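Maleate cis-trans isomerase (Pseudomonas putida, PDB 4FQ5) probably catalyses the cis-trans isomerisation of the double bond of maleate to give fumarate, working as a homodimer. Local coordinates at residues A[67-81]-A[101-114]. The protein carries 1 engineered substitution. Numbering follows the deposited sequence.
With MAE (maleic acid), chain C.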
loop_
_atom_site.group_PDB
_atom_site.type_symbol
_atom_site.label_atom_id
_atom_site.label_comp_id
_atom_site.label_asym_id
_atom_site.label_seq_id
_atom_site.Cartn_x
_atom_site.Cartn_y
_atom_site.Cartn_z
ATOM N N MET A 67 18.205 -17.523 15.169
ATOM C CA MET A 67 19.401 -18.154 15.717
ATOM C C MET A 67 20.079 -17.119 16.618
ATOM O O MET A 67 20.404 -16.020 16.171
ATOM C CB MET A 67 20.331 -18.609 14.584
ATOM C CG MET A 67 20.473 -17.614 13.433
ATOM S SD MET A 67 21.550 -18.201 12.117
ATOM C CE MET A 67 21.834 -16.704 11.201
ATOM N N ARG A 68 20.265 -17.457 17.887
ATOM C CA ARG A 68 20.675 -16.467 18.884
ATOM C C ARG A 68 22.048 -15.854 18.655
ATOM O O ARG A 68 23.034 -16.564 18.468
ATOM C CB ARG A 68 20.596 -17.031 20.297
ATOM C CG ARG A 68 19.225 -16.888 20.930
ATOM C CD ARG A 68 19.325 -16.968 22.441
ATOM N NE ARG A 68 19.288 -15.651 23.070
ATOM C CZ ARG A 68 19.686 -15.397 24.312
ATOM N NH1 ARG A 68 20.174 -16.369 25.073
ATOM N NH2 ARG A 68 19.594 -14.170 24.794
ATOM N N MET A 69 22.074 -14.524 18.656
ATOM C CA MET A 69 23.303 -13.731 18.696
ATOM C C MET A 69 22.960 -12.321 19.160
ATOM O O MET A 69 21.989 -11.730 18.688
ATOM C CB MET A 69 23.995 -13.667 17.332
ATOM C CG MET A 69 25.125 -12.645 17.303
ATOM S SD MET A 69 26.091 -12.617 15.795
ATOM C CE MET A 69 24.967 -11.766 14.684
ATOM N N LYS A 70 23.761 -11.798 20.085
ATOM C CA LYS A 70 23.590 -10.447 20.613
ATOM C C LYS A 70 24.793 -9.562 20.281
ATOM O O LYS A 70 24.655 -8.350 20.161
ATOM C CB LYS A 70 23.383 -10.484 22.127
ATOM C CG LYS A 70 22.147 -11.250 22.583
ATOM C CD LYS A 70 22.142 -11.448 24.091
ATOM C CE LYS A 70 21.683 -10.202 24.835
ATOM N NZ LYS A 70 20.235 -9.902 24.610
ATOM N N HIS A 71 25.968 -10.175 20.144
ATOM C CA HIS A 71 27.201 -9.448 19.855
ATOM C C HIS A 71 27.932 -10.098 18.734
ATOM O O HIS A 71 28.069 -11.322 18.700
ATOM C CB HIS A 71 28.088 -9.350 21.097
ATOM C CG HIS A 71 27.410 -8.672 22.263
ATOM N ND1 HIS A 71 27.503 -7.349 22.486
ATOM C CD2 HIS A 71 26.580 -9.183 23.262
ATOM C CE1 HIS A 71 26.781 -7.029 23.580
ATOM N NE2 HIS A 71 26.214 -8.155 24.048
ATOM N N VAL A 72 28.400 -9.277 17.798
ATOM C CA VAL A 72 29.013 -9.770 16.571
ATOM C C VAL A 72 30.498 -10.036 16.822
ATOM O O VAL A 72 31.356 -9.196 16.530
ATOM C CB VAL A 72 28.798 -8.792 15.389
ATOM C CG1 VAL A 72 29.221 -9.434 14.074
ATOM C CG2 VAL A 72 27.335 -8.353 15.315
ATOM N N THR A 73 30.767 -11.208 17.398
ATOM C CA THR A 73 32.121 -11.697 17.661
ATOM C C THR A 73 32.249 -13.066 17.005
ATOM O O THR A 73 31.237 -13.719 16.741
ATOM C CB THR A 73 32.368 -11.887 19.168
ATOM O OG1 THR A 73 31.516 -12.933 19.661
ATOM C CG2 THR A 73 32.097 -10.597 19.944
ATOM N N LYS A 74 33.479 -13.510 16.751
ATOM C CA LYS A 74 33.706 -14.828 16.156
ATOM C C LYS A 74 33.003 -15.945 16.936
ATOM O O LYS A 74 32.369 -16.818 16.338
ATOM C CB LYS A 74 35.207 -15.136 16.028
ATOM C CG LYS A 74 35.491 -16.539 15.501
ATOM C CD LYS A 74 35.257 -16.641 13.998
ATOM C CE LYS A 74 34.533 -17.924 13.610
ATOM N NZ LYS A 74 33.069 -17.674 13.422
ATOM N N GLU A 75 33.117 -15.909 18.262
ATOM C CA GLU A 75 32.515 -16.926 19.130
ATOM C C GLU A 75 30.988 -16.967 18.980
ATOM O O GLU A 75 30.396 -18.046 18.858
ATOM C CB GLU A 75 32.912 -16.689 20.594
ATOM C CG GLU A 75 32.084 -17.446 21.624
ATOM C CD GLU A 75 32.010 -16.723 22.958
ATOM O OE1 GLU A 75 30.894 -16.322 23.358
ATOM O OE2 GLU A 75 33.063 -16.540 23.607
ATOM N N GLU A 76 30.354 -15.797 18.993
ATOM C CA GLU A 76 28.902 -15.740 18.857
ATOM C C GLU A 76 28.448 -16.146 17.457
ATOM O O GLU A 76 27.455 -16.850 17.315
ATOM C CB GLU A 76 28.347 -14.375 19.263
ATOM C CG GLU A 76 28.360 -14.131 20.768
ATOM C CD GLU A 76 27.203 -13.268 21.248
ATOM O OE1 GLU A 76 27.386 -12.502 22.212
ATOM O OE2 GLU A 76 26.101 -13.352 20.673
ATOM N N LEU A 77 29.200 -15.722 16.440
ATOM C CA LEU A 77 28.944 -16.092 15.044
ATOM C C LEU A 77 28.999 -17.611 14.821
ATOM O O LEU A 77 28.104 -18.186 14.194
ATOM C CB LEU A 77 29.949 -15.395 14.115
ATOM C CG LEU A 77 29.662 -14.090 13.339
ATOM C CD1 LEU A 77 28.310 -13.451 13.613
ATOM C CD2 LEU A 77 30.788 -13.082 13.516
ATOM N N ALA A 78 30.053 -18.248 15.333
ATOM C CA ALA A 78 30.239 -19.697 15.193
ATOM C C ALA A 78 29.109 -20.474 15.870
ATOM O O ALA A 78 28.554 -21.406 15.286
ATOM C CB ALA A 78 31.601 -20.123 15.739
ATOM N N ARG A 79 28.759 -20.071 17.089
ATOM C CA ARG A 79 27.655 -20.688 17.827
ATOM C C ARG A 79 26.327 -20.515 17.086
ATOM O O ARG A 79 25.560 -21.467 16.939
ATOM C CB ARG A 79 27.538 -20.084 19.225
ATOM C CG ARG A 79 26.708 -20.925 20.186
ATOM C CD ARG A 79 25.735 -20.070 20.980
ATOM N NE ARG A 79 24.732 -19.448 20.110
ATOM C CZ ARG A 79 23.586 -20.017 19.737
ATOM N NH1 ARG A 79 22.755 -19.359 18.941
ATOM N NH2 ARG A 79 23.266 -21.241 20.149
ATOM N N MET A 80 26.076 -19.291 16.622
ATOM C CA MET A 80 24.855 -18.965 15.892
ATOM C C MET A 80 24.676 -19.839 14.650
ATOM O O MET A 80 23.587 -20.383 14.416
ATOM C CB MET A 80 24.845 -17.486 15.499
ATOM C CG MET A 80 23.525 -17.011 14.916
ATOM S SD MET A 80 23.625 -15.401 14.111
ATOM C CE MET A 80 24.844 -15.695 12.838
ATOM N N ASP A 81 25.742 -19.974 13.861
ATOM C CA ASP A 81 25.691 -20.789 12.644
ATOM C C ASP A 81 25.333 -22.245 12.941
ATOM O O ASP A 81 24.704 -22.900 12.121
ATOM C CB ASP A 81 27.004 -20.719 11.866
ATOM C CG ASP A 81 26.900 -21.372 10.504
ATOM O OD1 ASP A 81 26.133 -20.865 9.653
ATOM O OD2 ASP A 81 27.582 -22.397 10.277
ATOM N N TYR A 101 19.351 -16.973 4.387
ATOM C CA TYR A 101 20.193 -16.914 5.579
ATOM C C TYR A 101 20.734 -15.494 5.623
ATOM O O TYR A 101 21.525 -15.096 4.764
ATOM C CB TYR A 101 21.322 -17.942 5.456
ATOM C CG TYR A 101 22.260 -18.087 6.639
ATOM C CD1 TYR A 101 22.302 -19.274 7.367
ATOM C CD2 TYR A 101 23.144 -17.063 7.002
ATOM C CE1 TYR A 101 23.177 -19.438 8.438
ATOM C CE2 TYR A 101 24.015 -17.211 8.077
ATOM C CZ TYR A 101 24.033 -18.406 8.787
ATOM O OH TYR A 101 24.899 -18.576 9.848
ATOM N N ALA A 102 20.302 -14.734 6.627
ATOM C CA ALA A 102 20.523 -13.283 6.665
ATOM C C ALA A 102 21.952 -12.797 6.975
ATOM O O ALA A 102 22.396 -11.802 6.406
ATOM C CB ALA A 102 19.529 -12.627 7.610
ATOM N N CYS A 103 22.699 -13.464 7.837
ATOM C CA CYS A 103 23.958 -12.881 8.300
ATOM C C CYS A 103 25.192 -13.185 7.437
ATOM O O CYS A 103 25.744 -14.265 7.436
ATOM C CB CYS A 103 24.205 -13.268 9.749
ATOM S SG CYS A 103 25.629 -12.528 10.545
ATOM N N LEU A 104 25.615 -12.164 6.731
ATOM C CA LEU A 104 26.757 -12.197 5.814
ATOM C C LEU A 104 28.054 -12.627 6.498
ATOM O O LEU A 104 28.748 -13.510 6.010
ATOM C CB LEU A 104 26.931 -10.805 5.184
ATOM C CG LEU A 104 28.053 -10.238 4.289
ATOM C CD1 LEU A 104 29.485 -10.538 4.727
ATOM C CD2 LEU A 104 27.857 -10.541 2.815
ATOM N N VAL A 105 28.373 -11.993 7.622
ATOM C CA VAL A 105 29.655 -12.219 8.283
ATOM C C VAL A 105 29.758 -13.612 8.934
ATOM O O VAL A 105 30.846 -14.175 9.039
ATOM C CB VAL A 105 30.012 -11.070 9.259
ATOM C CG1 VAL A 105 29.208 -11.154 10.554
ATOM C CG2 VAL A 105 31.508 -11.051 9.532
ATOM N N ALA A 106 28.620 -14.158 9.351
ATOM C CA ALA A 106 28.574 -15.485 9.960
ATOM C C ALA A 106 29.008 -16.542 8.950
ATOM O O ALA A 106 29.749 -17.470 9.284
ATOM C CB ALA A 106 27.174 -15.780 10.465
ATOM N N ILE A 107 28.550 -16.391 7.714
ATOM C CA ILE A 107 28.957 -17.278 6.636
ATOM C C ILE A 107 30.442 -17.090 6.298
ATOM O O ILE A 107 31.208 -18.054 6.296
ATOM C CB ILE A 107 28.077 -17.088 5.380
ATOM C CG1 ILE A 107 26.642 -17.595 5.621
ATOM C CG2 ILE A 107 28.713 -17.744 4.161
ATOM C CD1 ILE A 107 26.529 -19.026 6.119
ATOM N N MET A 108 30.843 -15.851 6.032
ATOM C CA MET A 108 32.222 -15.571 5.636
ATOM C C MET A 108 33.239 -15.918 6.739
ATOM O O MET A 108 34.340 -16.369 6.439
ATOM C CB MET A 108 32.378 -14.128 5.123
ATOM C CG MET A 108 31.586 -13.839 3.845
ATOM S SD MET A 108 32.030 -12.286 3.032
ATOM C CE MET A 108 31.002 -12.320 1.571
ATOM N N SER A 109 32.850 -15.733 8.002
ATOM C CA SER A 109 33.669 -16.099 9.171
ATOM C C SER A 109 34.089 -17.569 9.229
ATOM O O SER A 109 35.038 -17.916 9.931
ATOM C CB SER A 109 32.901 -15.809 10.462
ATOM O OG SER A 109 33.059 -14.467 10.852
ATOM N N MET A 110 33.357 -18.429 8.525
ATOM C CA MET A 110 33.581 -19.869 8.611
ATOM C C MET A 110 34.634 -20.371 7.633
ATOM O O MET A 110 34.927 -21.556 7.596
ATOM C CB MET A 110 32.265 -20.625 8.413
ATOM C CG MET A 110 31.235 -20.398 9.511
ATOM S SD MET A 110 31.763 -21.012 11.124
ATOM C CE MET A 110 31.862 -22.768 10.793
ATOM N N GLY A 111 35.195 -19.473 6.831
ATOM C CA GLY A 111 36.232 -19.861 5.872
ATOM C C GLY A 111 35.816 -19.819 4.412
ATOM O O GLY A 111 34.626 -19.861 4.090
ATOM N N HIS A 112 36.814 -19.767 3.530
ATOM C CA HIS A 112 36.592 -19.627 2.093
ATOM C C HIS A 112 35.666 -20.669 1.533
ATOM O O HIS A 112 35.799 -21.861 1.827
ATOM C CB HIS A 112 37.916 -19.652 1.336
ATOM C CG HIS A 112 38.796 -18.446 1.591
ATOM N ND1 HIS A 112 38.309 -17.268 2.033
ATOM C CD2 HIS A 112 40.161 -18.259 1.406
ATOM C CE1 HIS A 112 39.315 -16.379 2.150
ATOM N NE2 HIS A 112 40.449 -16.986 1.767
ATOM N N GLY A 113 34.712 -20.216 0.725
ATOM C CA GLY A 113 33.769 -21.094 0.045
ATOM C C GLY A 113 32.629 -21.618 0.901
ATOM O O GLY A 113 31.840 -22.454 0.450
ATOM N N TYR A 114 32.519 -21.128 2.132
ATOM C CA TYR A 114 31.493 -21.635 3.039
ATOM C C TYR A 114 30.068 -21.297 2.601
ATOM O O TYR A 114 29.135 -22.022 2.949
ATOM C CB TYR A 114 31.735 -21.189 4.485
ATOM C CG TYR A 114 30.846 -21.889 5.489
ATOM C CD1 TYR A 114 29.799 -21.211 6.122
ATOM C CD2 TYR A 114 31.043 -23.236 5.804
ATOM C CE1 TYR A 114 28.985 -21.855 7.049
ATOM C CE2 TYR A 114 30.236 -23.884 6.727
ATOM C CZ TYR A 114 29.210 -23.196 7.344
ATOM O OH TYR A 114 28.415 -23.851 8.261
HETATM C C1 MAE C . 23.690 -8.984 11.323
HETATM O O1 MAE C . 22.714 -8.883 12.083
HETATM O O2 MAE C . 24.129 -8.047 10.639
HETATM C C2 MAE C . 24.374 -10.284 11.259
HETATM C C3 MAE C . 25.214 -10.645 10.306
HETATM C C4 MAE C . 25.583 -9.815 9.137
HETATM O O3 MAE C . 26.737 -9.405 9.061
HETATM O O4 MAE C . 24.772 -9.570 8.237
#
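Met67 CE lies over one face of the Tyr101 ring, 4.0 Å from its centroid, a CH-pi contact, with SD obliquely placed as the Met-aromatic partner. Ile107 CD1 packs on the opposite face, and Cys103 O sits in plane at the edge. Met110 CB covers a face of the Tyr114 ring, whose edge meets the carboxylate of Asp81. That carboxylate joins the two phenols, its plane turned 68° from the Tyr114 ring. Tyr114 OH donates to the syn lone pair of Asp81 OD2 at 2.6 Å; Tyr101 OH donates a weak bond to Asp81 OD1. Arg121 binds Tyr114 OH as well. An alanine in place of Asp81 would probably leave the Tyr101 and Tyr114 hydroxyls without their shared acceptor and break the link between helix 74-81 and the two tyrosines.

Between helices 74-81 and 104-108, whose axes cross at -87°, the packing is mostly apolar. Leu77 CG rests 3.8 Å from Ala106 CA, while its CD2 meets Val105 CG1. The Met80 chain, extended until it bends at chi3 (59°), brings CE to Ala106 CB at 3.3 Å, tighter than usual for two carbons.

Cys103 SG, of the predicted nucleophile, is covalently bound to maleic acid C3 at 1.9 Å. Leu104 N and Val105 N give weak hydrogen bonds to O4 and O3 of the bound maleic acid, respectively, and Met69 CE approaches C2. The loop after parallel strand 98-101 thus sets Cys103 at the N-cap of helix 104-108, whose first-turn N-H groups meet the substrate carboxylate, consistent with the cysteine-bearing active-site pocket of an arylmalonate decarboxylase-type (Asp/Glu racemase-like) domain.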